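PDB 5TIP: major capsid protein from Paramecium bursaria Chlorella virus 1, which self-assembles as trimers into the large icosahedral, pseudo T=169 glycoprotein capsid of this chlorovirus. Local coordinates for residues 69-80 against 139-150; 252-261 against 361-371. All blocks are in the same frame, centred on the assembly; numbering follows the deposited sequence.

Contact 1. Residues 69-80 against 139-150; sequences IVVEFVLTKGGN and LVGAQKRFYVPL. With XYP (beta-D-xylopyranose), chain F; GLA (alpha-D-galactopyranose), chain G.
V74 lays its CG2 methyl over one face of the R145 guanidinium, 3.5 Å from CZ. R145 starts out extended and then bends at chi3 (-57°), which folds the guanidinium back across the valine and toward E72. There NH1 makes a salt bridge with E72 OE1 at 3.0 Å, but the hydrogen bond within it is weak, the N-H pointing well off the oxygen and the carboxylate and guanidinium planes 69° apart. The stronger partners of both charges sit on the second subunit: R328 for E72 and E400 for R145. Y147 runs alongside E72, so OE2 meets the edge of its ring at CE2 (3.3 Å), while the phenol oxygen reaches S331 of that same neighbour. On the other side of the sheet the chemistry turns apolar. L75 crosses F146 at about a right angle and sets CB against the ring edge at CE2, 3.5 Å away; F73 and V148 pack next to them, and helix 87-91 and strand 172-178 cover this layer. Paired backbone bonds join V71 to V148, F73 to F146 and L75 to K144. Past the strands, G141 N bonds to K77 O (2.9 Å), and K77, bent at chi3 and chi4, curls its amine forward to G79 O. V140 and G141 sit in the type II turn 139-142, which borders a galactose, while N80 and L139 both lie against the O2/O3 edge of a xylose. This is an antiparallel pair in the N-terminal jelly roll of a hexon-type capsid protein, with one face in the barrel interior and the other at the trimer interface.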
loop_
_atom_site.group_PDB
_atom_site.type_symbol
_atom_site.label_atom_id
_atom_site.label_comp_id
_atom_site.label_asym_id
_atom_site.label_seq_id
_atom_site.Cartn_x
_atom_site.Cartn_y
_atom_site.Cartn_z
ATOM N N ILE A 69 21.038 -8.221 4.569
ATOM C CA ILE A 69 22.089 -8.772 3.723
ATOM C C ILE A 69 21.624 -8.686 2.277
ATOM O O ILE A 69 20.536 -9.168 1.943
ATOM C CB ILE A 69 22.430 -10.230 4.094
ATOM C CG1 ILE A 69 22.966 -10.312 5.524
ATOM C CG2 ILE A 69 23.439 -10.805 3.113
ATOM C CD1 ILE A 69 23.447 -11.692 5.919
ATOM N N VAL A 70 22.442 -8.076 1.423
ATOM C CA VAL A 70 22.112 -7.875 0.017
ATOM C C VAL A 70 23.210 -8.491 -0.840
ATOM O O VAL A 70 24.402 -8.315 -0.562
ATOM C CB VAL A 70 21.930 -6.380 -0.320
ATOM C CG1 VAL A 70 21.579 -6.200 -1.788
ATOM C CG2 VAL A 70 20.860 -5.763 0.564
ATOM N N VAL A 71 22.804 -9.213 -1.881
ATOM C CA VAL A 71 23.721 -9.786 -2.859
ATOM C C VAL A 71 23.638 -8.945 -4.124
ATOM O O VAL A 71 22.565 -8.816 -4.725
ATOM C CB VAL A 71 23.386 -11.256 -3.153
ATOM C CG1 VAL A 71 24.324 -11.813 -4.217
ATOM C CG2 VAL A 71 23.457 -12.084 -1.878
ATOM N N GLU A 72 24.764 -8.364 -4.527
ATOM C CA GLU A 72 24.827 -7.544 -5.727
ATOM C C GLU A 72 25.309 -8.382 -6.904
ATOM O O GLU A 72 26.308 -9.101 -6.793
ATOM C CB GLU A 72 25.747 -6.340 -5.522
ATOM C CG GLU A 72 25.246 -5.351 -4.479
ATOM C CD GLU A 72 26.051 -4.066 -4.450
ATOM O OE1 GLU A 72 26.948 -3.906 -5.304
ATOM O OE2 GLU A 72 25.793 -3.218 -3.569
ATOM N N PHE A 73 24.598 -8.285 -8.024
ATOM C CA PHE A 73 25.006 -8.901 -9.276
ATOM C C PHE A 73 25.128 -7.836 -10.357
ATOM O O PHE A 73 24.428 -6.820 -10.334
ATOM C CB PHE A 73 24.018 -9.977 -9.750
ATOM C CG PHE A 73 24.041 -11.236 -8.935
ATOM C CD1 PHE A 73 25.185 -12.015 -8.871
ATOM C CD2 PHE A 73 22.906 -11.667 -8.268
ATOM C CE1 PHE A 73 25.204 -13.183 -8.134
ATOM C CE2 PHE A 73 22.918 -12.835 -7.531
ATOM C CZ PHE A 73 24.069 -13.595 -7.463
ATOM N N VAL A 74 26.029 -8.081 -11.304
ATOM C CA VAL A 74 26.155 -7.267 -12.505
ATOM C C VAL A 74 25.997 -8.191 -13.703
ATOM O O VAL A 74 26.828 -9.083 -13.919
ATOM C CB VAL A 74 27.498 -6.524 -12.556
ATOM C CG1 VAL A 74 27.602 -5.731 -13.839
ATOM C CG2 VAL A 74 27.647 -5.614 -11.347
ATOM N N LEU A 75 24.933 -7.983 -14.475
ATOM C CA LEU A 75 24.592 -8.849 -15.593
ATOM C C LEU A 75 24.459 -8.033 -16.870
ATOM O O LEU A 75 24.132 -6.843 -16.838
ATOM C CB LEU A 75 23.285 -9.608 -15.335
ATOM C CG LEU A 75 23.204 -10.446 -14.060
ATOM C CD1 LEU A 75 21.837 -11.097 -13.931
ATOM C CD2 LEU A 75 24.291 -11.498 -14.065
ATOM N N THR A 76 24.723 -8.691 -17.996
ATOM C CA THR A 76 24.528 -8.124 -19.324
ATOM C C THR A 76 23.510 -8.985 -20.057
ATOM O O THR A 76 23.710 -10.194 -20.203
ATOM C CB THR A 76 25.845 -8.062 -20.100
ATOM O OG1 THR A 76 26.758 -7.188 -19.427
ATOM C CG2 THR A 76 25.611 -7.547 -21.511
ATOM N N LYS A 77 22.420 -8.369 -20.510
ATOM C CA LYS A 77 21.347 -9.124 -21.139
ATOM C C LYS A 77 21.679 -9.413 -22.597
ATOM O O LYS A 77 22.317 -8.605 -23.279
ATOM C CB LYS A 77 20.020 -8.364 -21.036
ATOM C CG LYS A 77 19.937 -7.091 -21.866
ATOM C CD LYS A 77 18.860 -6.149 -21.337
ATOM C CE LYS A 77 17.513 -6.841 -21.204
ATOM N NZ LYS A 77 16.950 -7.261 -22.516
ATOM N N GLY A 78 21.258 -10.587 -23.065
ATOM C CA GLY A 78 21.504 -11.021 -24.425
ATOM C C GLY A 78 20.302 -11.007 -25.336
ATOM O O GLY A 78 20.392 -11.525 -26.461
ATOM N N GLY A 79 19.172 -10.443 -24.906
ATOM C CA GLY A 79 17.997 -10.326 -25.743
ATOM C C GLY A 79 17.404 -8.932 -25.647
ATOM O O GLY A 79 17.903 -8.071 -24.918
ATOM N N ASN A 80 16.322 -8.733 -26.397
ATOM C CA ASN A 80 15.677 -7.426 -26.440
ATOM C C ASN A 80 14.604 -7.299 -25.366
ATOM O O ASN A 80 14.709 -7.913 -24.299
ATOM C CB ASN A 80 15.086 -7.173 -27.828
ATOM C CG ASN A 80 16.156 -6.960 -28.881
ATOM O OD1 ASN A 80 17.166 -6.301 -28.631
ATOM N ND2 ASN A 80 15.943 -7.522 -30.065
ATOM N N LEU A 139 17.741 -3.190 -24.392
ATOM C CA LEU A 139 18.080 -3.984 -25.561
ATOM C C LEU A 139 19.300 -4.858 -25.281
ATOM O O LEU A 139 19.837 -4.890 -24.172
ATOM C CB LEU A 139 18.321 -3.080 -26.771
ATOM C CG LEU A 139 17.180 -2.135 -27.146
ATOM C CD1 LEU A 139 17.630 -1.157 -28.218
ATOM C CD2 LEU A 139 15.971 -2.928 -27.614
ATOM N N VAL A 140 19.735 -5.582 -26.318
ATOM C CA VAL A 140 20.895 -6.456 -26.197
ATOM C C VAL A 140 22.104 -5.649 -25.747
ATOM O O VAL A 140 22.321 -4.514 -26.192
ATOM C CB VAL A 140 21.172 -7.166 -27.532
ATOM C CG1 VAL A 140 22.338 -8.137 -27.394
ATOM C CG2 VAL A 140 19.930 -7.888 -28.020
ATOM N N GLY A 141 22.888 -6.227 -24.841
ATOM C CA GLY A 141 24.106 -5.603 -24.378
ATOM C C GLY A 141 23.941 -4.617 -23.243
ATOM O O GLY A 141 24.939 -4.025 -22.811
ATOM N N ALA A 142 22.718 -4.449 -22.756
ATOM C CA ALA A 142 22.467 -3.547 -21.645
ATOM C C ALA A 142 23.045 -4.158 -20.377
ATOM O O ALA A 142 22.794 -5.320 -20.074
ATOM C CB ALA A 142 20.976 -3.305 -21.486
ATOM N N GLN A 143 23.832 -3.378 -19.647
ATOM C CA GLN A 143 24.438 -3.849 -18.411
ATOM C C GLN A 143 23.777 -3.151 -17.241
ATOM O O GLN A 143 23.529 -1.952 -17.287
ATOM C CB GLN A 143 25.941 -3.585 -18.395
ATOM C CG GLN A 143 26.704 -4.454 -17.413
ATOM C CD GLN A 143 28.138 -4.009 -17.227
ATOM O OE1 GLN A 143 28.452 -2.829 -17.355
ATOM N NE2 GLN A 143 29.016 -4.954 -16.926
ATOM N N LYS A 144 23.504 -3.903 -16.184
ATOM C CA LYS A 144 22.844 -3.335 -15.024
ATOM C C LYS A 144 23.240 -4.039 -13.737
ATOM O O LYS A 144 23.491 -5.236 -13.727
ATOM C CB LYS A 144 21.328 -3.414 -15.219
ATOM C CG LYS A 144 20.499 -2.972 -14.025
ATOM C CD LYS A 144 19.010 -3.053 -14.332
ATOM C CE LYS A 144 18.176 -2.554 -13.164
ATOM N NZ LYS A 144 16.719 -2.524 -13.463
ATOM N N ARG A 145 23.320 -3.278 -12.657
ATOM C CA ARG A 145 23.633 -3.841 -11.352
ATOM C C ARG A 145 22.342 -4.221 -10.642
ATOM O O ARG A 145 21.399 -3.426 -10.586
ATOM C CB ARG A 145 24.430 -2.851 -10.503
ATOM C CG ARG A 145 24.774 -3.376 -9.117
ATOM C CD ARG A 145 25.738 -2.451 -8.399
ATOM N NE ARG A 145 26.957 -2.252 -9.173
ATOM C CZ ARG A 145 28.063 -2.970 -9.020
ATOM N NH1 ARG A 145 28.106 -3.940 -8.118
ATOM N NH2 ARG A 145 29.127 -2.720 -9.772
ATOM N N PHE A 146 22.308 -5.432 -10.100
ATOM C CA PHE A 146 21.127 -5.956 -9.437
ATOM C C PHE A 146 21.400 -6.144 -7.952
ATOM O O PHE A 146 22.543 -6.340 -7.531
ATOM C CB PHE A 146 20.692 -7.287 -10.053
ATOM C CG PHE A 146 20.328 -7.198 -11.506
ATOM C CD1 PHE A 146 19.064 -6.782 -11.891
ATOM C CD2 PHE A 146 21.239 -7.546 -12.488
ATOM C CE1 PHE A 146 18.720 -6.703 -13.227
ATOM C CE2 PHE A 146 20.900 -7.469 -13.827
ATOM C CZ PHE A 146 19.637 -7.048 -14.196
ATOM N N TYR A 147 20.331 -6.088 -7.162
ATOM C CA TYR A 147 20.410 -6.215 -5.711
ATOM C C TYR A 147 19.370 -7.232 -5.268
ATOM O O TYR A 147 18.166 -6.970 -5.351
ATOM C CB TYR A 147 20.173 -4.871 -5.024
ATOM C CG TYR A 147 21.066 -3.747 -5.498
ATOM C CD1 TYR A 147 20.705 -2.955 -6.580
ATOM C CD2 TYR A 147 22.255 -3.459 -4.845
ATOM C CE1 TYR A 147 21.513 -1.920 -7.008
ATOM C CE2 TYR A 147 23.068 -2.424 -5.264
ATOM C CZ TYR A 147 22.692 -1.659 -6.344
ATOM O OH TYR A 147 23.501 -0.628 -6.764
ATOM N N VAL A 148 19.826 -8.388 -4.795
ATOM C CA VAL A 148 18.938 -9.448 -4.329
ATOM C C VAL A 148 18.958 -9.429 -2.802
ATOM O O VAL A 148 19.978 -9.811 -2.204
ATOM C CB VAL A 148 19.357 -10.818 -4.874
ATOM C CG1 VAL A 148 18.345 -11.876 -4.471
ATOM C CG2 VAL A 148 19.503 -10.763 -6.387
ATOM N N PRO A 149 17.886 -8.991 -2.140
ATOM C CA PRO A 149 17.875 -8.977 -0.671
ATOM C C PRO A 149 17.482 -10.340 -0.116
ATOM O O PRO A 149 16.517 -10.958 -0.572
ATOM C CB PRO A 149 16.825 -7.913 -0.338
ATOM C CG PRO A 149 15.870 -7.983 -1.490
ATOM C CD PRO A 149 16.678 -8.368 -2.710
ATOM N N LEU A 150 18.236 -10.808 0.873
ATOM C CA LEU A 150 17.913 -12.066 1.525
ATOM C C LEU A 150 16.773 -11.860 2.514
ATOM O O LEU A 150 16.572 -10.764 3.044
ATOM C CB LEU A 150 19.137 -12.636 2.243
ATOM C CG LEU A 150 20.348 -12.973 1.368
ATOM C CD1 LEU A 150 21.414 -13.696 2.180
ATOM C CD2 LEU A 150 19.938 -13.798 0.156
HETATM C C1 XYP F . 10.593 -3.911 -28.520
HETATM C C2 XYP F . 11.995 -4.471 -28.727
HETATM C C3 XYP F . 12.720 -3.689 -29.815
HETATM C C4 XYP F . 11.862 -3.610 -31.071
HETATM C C5 XYP F . 10.455 -3.130 -30.732
HETATM O O2 XYP F . 12.733 -4.391 -27.502
HETATM O O3 XYP F . 13.962 -4.332 -30.120
HETATM O O4 XYP F . 12.466 -2.714 -32.011
HETATM O O5 XYP F . 9.888 -4.000 -29.755
HETATM C C1 GLA G . 24.977 -1.868 -30.515
HETATM C C2 GLA G . 23.471 -1.713 -30.404
HETATM C C3 GLA G . 23.135 -1.280 -28.983
HETATM C C4 GLA G . 23.647 -2.341 -28.027
HETATM C C5 GLA G . 25.150 -2.524 -28.201
HETATM C C6 GLA G . 25.697 -3.619 -27.291
HETATM O O2 GLA G . 23.065 -0.714 -31.344
HETATM O O3 GLA G . 21.726 -1.125 -28.795
HETATM O O4 GLA G . 22.984 -3.572 -28.326
HETATM O O5 GLA G . 25.441 -2.837 -29.566
HETATM O O6 GLA G . 27.130 -3.588 -27.286
HETATM O O HOH W 1 17.978 -8.374 3.351
HETATM O O HOH W 2 26.392 -0.781 -4.986
HETATM O O HOH W 3 28.586 -7.908 -17.526
#

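Contact 2. Residues 252-261 against 361-371; sequences LNFNHPTKYL and GRQPSGTCNFS. With HG (mercury (II) ion), chain T.
F370 holds CG anti to its carbonyl carbon (chi1 -83°), as does F254, and so places its ring among L252, F254, T258 and L261, where F254 turns a ring edge toward the F370 face. The two rings make a T-shaped pair, centroids 6.0 Å apart and planes at 80°. T258 crosses the F370 ring obliquely, OG1 coming within 3.2 Å of CD1, and the same hydroxyl donates to H256 O. That carbonyl is gripped twice: F370 N and T258 OG1 approach it from opposite faces of its plane. One residue further along, S371 OG takes the H256 backbone N-H at 2.8 Å and is also bonded to O of N436, the C-terminal residue. N369 OD1 accepts from S371 N, an Asx turn. P257 lies alongside N369, its CB against T367 OG1 (3.4 Å). Next to this pair, T258 and C368 exchange backbone bonds, and the C368 sulfur binds the mercury ion at 2.5 Å. At the far end K259 bends at chi3 to bring NZ to G361 O, 2.9 Å away. NZ stands 3.7 Å from R362 NH2 because both converge on the carboxylate of E228, which forms a salt bridge with each. Q13 of the second subunit and Y30 and Y33 of the third pack against this region, placing it at the trimer interfaces. The arrangement is a short antiparallel bridge at the edge of a sheet in the C-terminal jelly roll, the second of the two in this double jelly-roll capsid protein.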
loop_
_atom_site.group_PDB
_atom_site.type_symbol
_atom_site.label_atom_id
_atom_site.label_comp_id
_atom_site.label_asym_id
_atom_site.label_seq_id
_atom_site.Cartn_x
_atom_site.Cartn_y
_atom_site.Cartn_z
ATOM N N LEU A 252 2.461 -34.896 2.834
ATOM C CA LEU A 252 3.301 -33.794 3.275
ATOM C C LEU A 252 4.282 -34.283 4.331
ATOM O O LEU A 252 3.956 -35.141 5.154
ATOM C CB LEU A 252 2.450 -32.652 3.832
ATOM C CG LEU A 252 1.407 -32.027 2.899
ATOM C CD1 LEU A 252 0.650 -30.907 3.601
ATOM C CD2 LEU A 252 2.056 -31.515 1.623
ATOM N N ASN A 253 5.440 -33.690 4.294
ATOM C CA ASN A 253 6.453 -34.033 5.203
ATOM C C ASN A 253 7.045 -32.784 5.843
ATOM O O ASN A 253 8.132 -32.403 5.583
ATOM C CB ASN A 253 7.464 -34.945 4.494
ATOM C CG ASN A 253 8.667 -35.225 5.299
ATOM O OD1 ASN A 253 8.635 -35.250 6.474
ATOM N ND2 ASN A 253 9.734 -35.438 4.649
ATOM N N PHE A 254 6.252 -32.164 6.685
ATOM C CA PHE A 254 6.615 -30.957 7.407
ATOM C C PHE A 254 6.628 -31.237 8.905
ATOM O O PHE A 254 6.106 -32.252 9.373
ATOM C CB PHE A 254 5.640 -29.821 7.082
ATOM C CG PHE A 254 5.596 -29.462 5.622
ATOM C CD1 PHE A 254 6.763 -29.348 4.885
ATOM C CD2 PHE A 254 4.384 -29.263 4.983
ATOM C CE1 PHE A 254 6.722 -29.024 3.542
ATOM C CE2 PHE A 254 4.337 -28.942 3.641
ATOM C CZ PHE A 254 5.507 -28.823 2.920
ATOM N N ASN A 255 7.236 -30.321 9.656
ATOM C CA ASN A 255 7.309 -30.424 11.107
ATOM C C ASN A 255 7.164 -29.032 11.704
ATOM O O ASN A 255 7.060 -28.034 10.981
ATOM C CB ASN A 255 8.616 -31.085 11.566
ATOM C CG ASN A 255 8.740 -32.524 11.103
ATOM O OD1 ASN A 255 9.558 -32.843 10.243
ATOM N ND2 ASN A 255 7.932 -33.404 11.684
ATOM N N HIS A 256 7.144 -28.975 13.043
ATOM C CA HIS A 256 7.145 -27.746 13.834
ATOM C C HIS A 256 5.835 -26.977 13.679
ATOM O O HIS A 256 5.055 -27.255 12.759
ATOM C CB HIS A 256 8.330 -26.862 13.439
ATOM C CG HIS A 256 9.661 -27.526 13.604
ATOM N ND1 HIS A 256 10.562 -27.659 12.571
ATOM C CD2 HIS A 256 10.245 -28.093 14.687
ATOM C CE1 HIS A 256 11.639 -28.286 13.007
ATOM N NE2 HIS A 256 11.475 -28.557 14.289
ATOM N N PRO A 257 5.543 -26.027 14.570
ATOM C CA PRO A 257 4.370 -25.160 14.373
ATOM C C PRO A 257 4.507 -24.337 13.100
ATOM O O PRO A 257 5.411 -23.509 12.968
ATOM C CB PRO A 257 4.372 -24.278 15.627
ATOM C CG PRO A 257 5.083 -25.087 16.651
ATOM C CD PRO A 257 6.146 -25.837 15.902
ATOM N N THR A 258 3.591 -24.566 12.163
ATOM C CA THR A 258 3.665 -24.000 10.823
ATOM C C THR A 258 2.648 -22.876 10.674
ATOM O O THR A 258 1.479 -23.038 11.039
ATOM C CB THR A 258 3.416 -25.082 9.769
ATOM O OG1 THR A 258 4.418 -26.099 9.887
ATOM C CG2 THR A 258 3.464 -24.496 8.367
ATOM N N LYS A 259 3.097 -21.742 10.128
ATOM C CA LYS A 259 2.216 -20.594 9.938
ATOM C C LYS A 259 1.290 -20.781 8.743
ATOM O O LYS A 259 0.095 -20.481 8.830
ATOM C CB LYS A 259 3.041 -19.321 9.757
ATOM C CG LYS A 259 4.134 -19.131 10.784
ATOM C CD LYS A 259 4.968 -17.904 10.462
ATOM C CE LYS A 259 4.119 -16.645 10.478
ATOM N NZ LYS A 259 4.937 -15.429 10.224
ATOM N N TYR A 260 1.821 -21.258 7.621
ATOM C CA TYR A 260 1.032 -21.373 6.404
ATOM C C TYR A 260 1.690 -22.374 5.467
ATOM O O TYR A 260 2.859 -22.734 5.629
ATOM C CB TYR A 260 0.871 -20.011 5.715
ATOM C CG TYR A 260 2.180 -19.336 5.357
ATOM C CD1 TYR A 260 2.827 -19.612 4.159
ATOM C CD2 TYR A 260 2.768 -18.419 6.220
ATOM C CE1 TYR A 260 4.021 -18.996 3.831
ATOM C CE2 TYR A 260 3.962 -17.797 5.899
ATOM C CZ TYR A 260 4.584 -18.090 4.704
ATOM O OH TYR A 260 5.773 -17.477 4.379
ATOM N N LEU A 261 0.912 -22.826 4.489
ATOM C CA LEU A 261 1.409 -23.614 3.372
ATOM C C LEU A 261 1.240 -22.825 2.082
ATOM O O LEU A 261 0.199 -22.200 1.858
ATOM C CB LEU A 261 0.674 -24.952 3.259
ATOM C CG LEU A 261 0.733 -25.904 4.453
ATOM C CD1 LEU A 261 0.001 -27.196 4.128
ATOM C CD2 LEU A 261 2.171 -26.187 4.845
ATOM N N GLY A 361 3.108 -11.335 9.343
ATOM C CA GLY A 361 3.587 -10.689 10.549
ATOM C C GLY A 361 4.531 -11.590 11.316
ATOM O O GLY A 361 4.323 -12.794 11.389
ATOM N N ARG A 362 5.573 -11.008 11.891
ATOM C CA ARG A 362 6.546 -11.782 12.647
ATOM C C ARG A 362 5.938 -12.366 13.918
ATOM O O ARG A 362 6.278 -13.471 14.328
ATOM C CB ARG A 362 7.770 -10.931 12.972
ATOM C CG ARG A 362 8.382 -10.266 11.750
ATOM C CD ARG A 362 9.335 -11.196 11.019
ATOM N NE ARG A 362 8.657 -12.313 10.369
ATOM C CZ ARG A 362 8.140 -12.268 9.146
ATOM N NH1 ARG A 362 8.226 -11.162 8.429
ATOM N NH2 ARG A 362 7.537 -13.330 8.637
ATOM N N GLN A 363 5.038 -11.614 14.538
ATOM C CA GLN A 363 4.379 -12.072 15.750
ATOM C C GLN A 363 3.504 -13.274 15.429
ATOM O O GLN A 363 2.653 -13.208 14.551
ATOM C CB GLN A 363 3.525 -10.955 16.349
ATOM C CG GLN A 363 2.382 -11.451 17.217
ATOM C CD GLN A 363 2.835 -11.840 18.609
ATOM O OE1 GLN A 363 3.608 -11.130 19.242
ATOM N NE2 GLN A 363 2.352 -12.973 19.091
ATOM N N PRO A 364 3.724 -14.390 16.128
ATOM C CA PRO A 364 2.894 -15.567 15.855
ATOM C C PRO A 364 1.428 -15.263 16.113
ATOM O O PRO A 364 1.072 -14.609 17.095
ATOM C CB PRO A 364 3.439 -16.624 16.822
ATOM C CG PRO A 364 4.216 -15.860 17.846
ATOM C CD PRO A 364 4.754 -14.658 17.143
ATOM N N SER A 365 0.573 -15.753 15.219
ATOM C CA SER A 365 -0.858 -15.483 15.272
ATOM C C SER A 365 -1.644 -16.701 14.822
ATOM O O SER A 365 -2.629 -16.592 14.085
ATOM C CB SER A 365 -1.221 -14.275 14.413
ATOM O OG SER A 365 -0.832 -14.483 13.066
ATOM N N GLY A 366 -1.213 -17.881 15.255
ATOM C CA GLY A 366 -1.877 -19.111 14.882
ATOM C C GLY A 366 -0.949 -20.020 14.110
ATOM O O GLY A 366 -0.404 -19.628 13.075
ATOM N N THR A 367 -0.752 -21.238 14.602
ATOM C CA THR A 367 0.126 -22.198 13.955
ATOM C C THR A 367 -0.517 -23.574 14.004
ATOM O O THR A 367 -1.495 -23.806 14.720
ATOM C CB THR A 367 1.513 -22.254 14.616
ATOM O OG1 THR A 367 1.376 -22.628 15.993
ATOM C CG2 THR A 367 2.227 -20.911 14.519
ATOM N N CYS A 368 0.041 -24.488 13.218
ATOM C CA CYS A 368 -0.295 -25.899 13.302
ATOM C C CYS A 368 0.987 -26.692 13.488
ATOM O O CYS A 368 1.930 -26.543 12.704
ATOM C CB CYS A 368 -1.030 -26.379 12.054
ATOM S SG CYS A 368 -1.259 -28.155 12.049
ATOM N N ASN A 369 1.021 -27.531 14.519
ATOM C CA ASN A 369 2.216 -28.303 14.849
ATOM C C ASN A 369 2.214 -29.569 14.004
ATOM O O ASN A 369 1.534 -30.546 14.324
ATOM C CB ASN A 369 2.254 -28.619 16.339
ATOM C CG ASN A 369 3.635 -29.021 16.811
ATOM O OD1 ASN A 369 4.470 -29.460 16.021
ATOM N ND2 ASN A 369 3.887 -28.864 18.105
ATOM N N PHE A 370 2.985 -29.553 12.915
ATOM C CA PHE A 370 3.111 -30.725 12.058
ATOM C C PHE A 370 3.965 -31.823 12.675
ATOM O O PHE A 370 3.977 -32.940 12.145
ATOM C CB PHE A 370 3.689 -30.326 10.702
ATOM C CG PHE A 370 2.668 -29.800 9.740
ATOM C CD1 PHE A 370 2.222 -28.494 9.829
ATOM C CD2 PHE A 370 2.154 -30.612 8.744
ATOM C CE1 PHE A 370 1.281 -28.008 8.942
ATOM C CE2 PHE A 370 1.214 -30.131 7.853
ATOM C CZ PHE A 370 0.777 -28.827 7.954
ATOM N N SER A 371 4.679 -31.540 13.767
ATOM C CA SER A 371 5.430 -32.585 14.452
ATOM C C SER A 371 4.528 -33.538 15.223
ATOM O O SER A 371 4.982 -34.620 15.612
ATOM C CB SER A 371 6.449 -31.967 15.410
ATOM O OG SER A 371 7.387 -31.159 14.720
HETATM HG HG HG T . -2.472 -29.014 9.998
#

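Contacts 1 and 2 lie on opposite sides of the chain's centre, about 35 Å apart between centres, one in each jelly roll. Contact 1 joins two long strands in continuous register: one face is buried in the barrel, the other meets the neighbouring subunit, and the far end runs out into loops beside sugars. Contact 2 is more buried and has just two bridged pairs; its cohesion comes from a T-shaped phenylalanine pair lined by leucines and from side-chain to backbone bonds. The charges differ too: an acid-base pair spans the segments in 69-80 against 139-150, whereas two cations share an outside glutamate in 252-261 against 361-371. Both reach the second subunit.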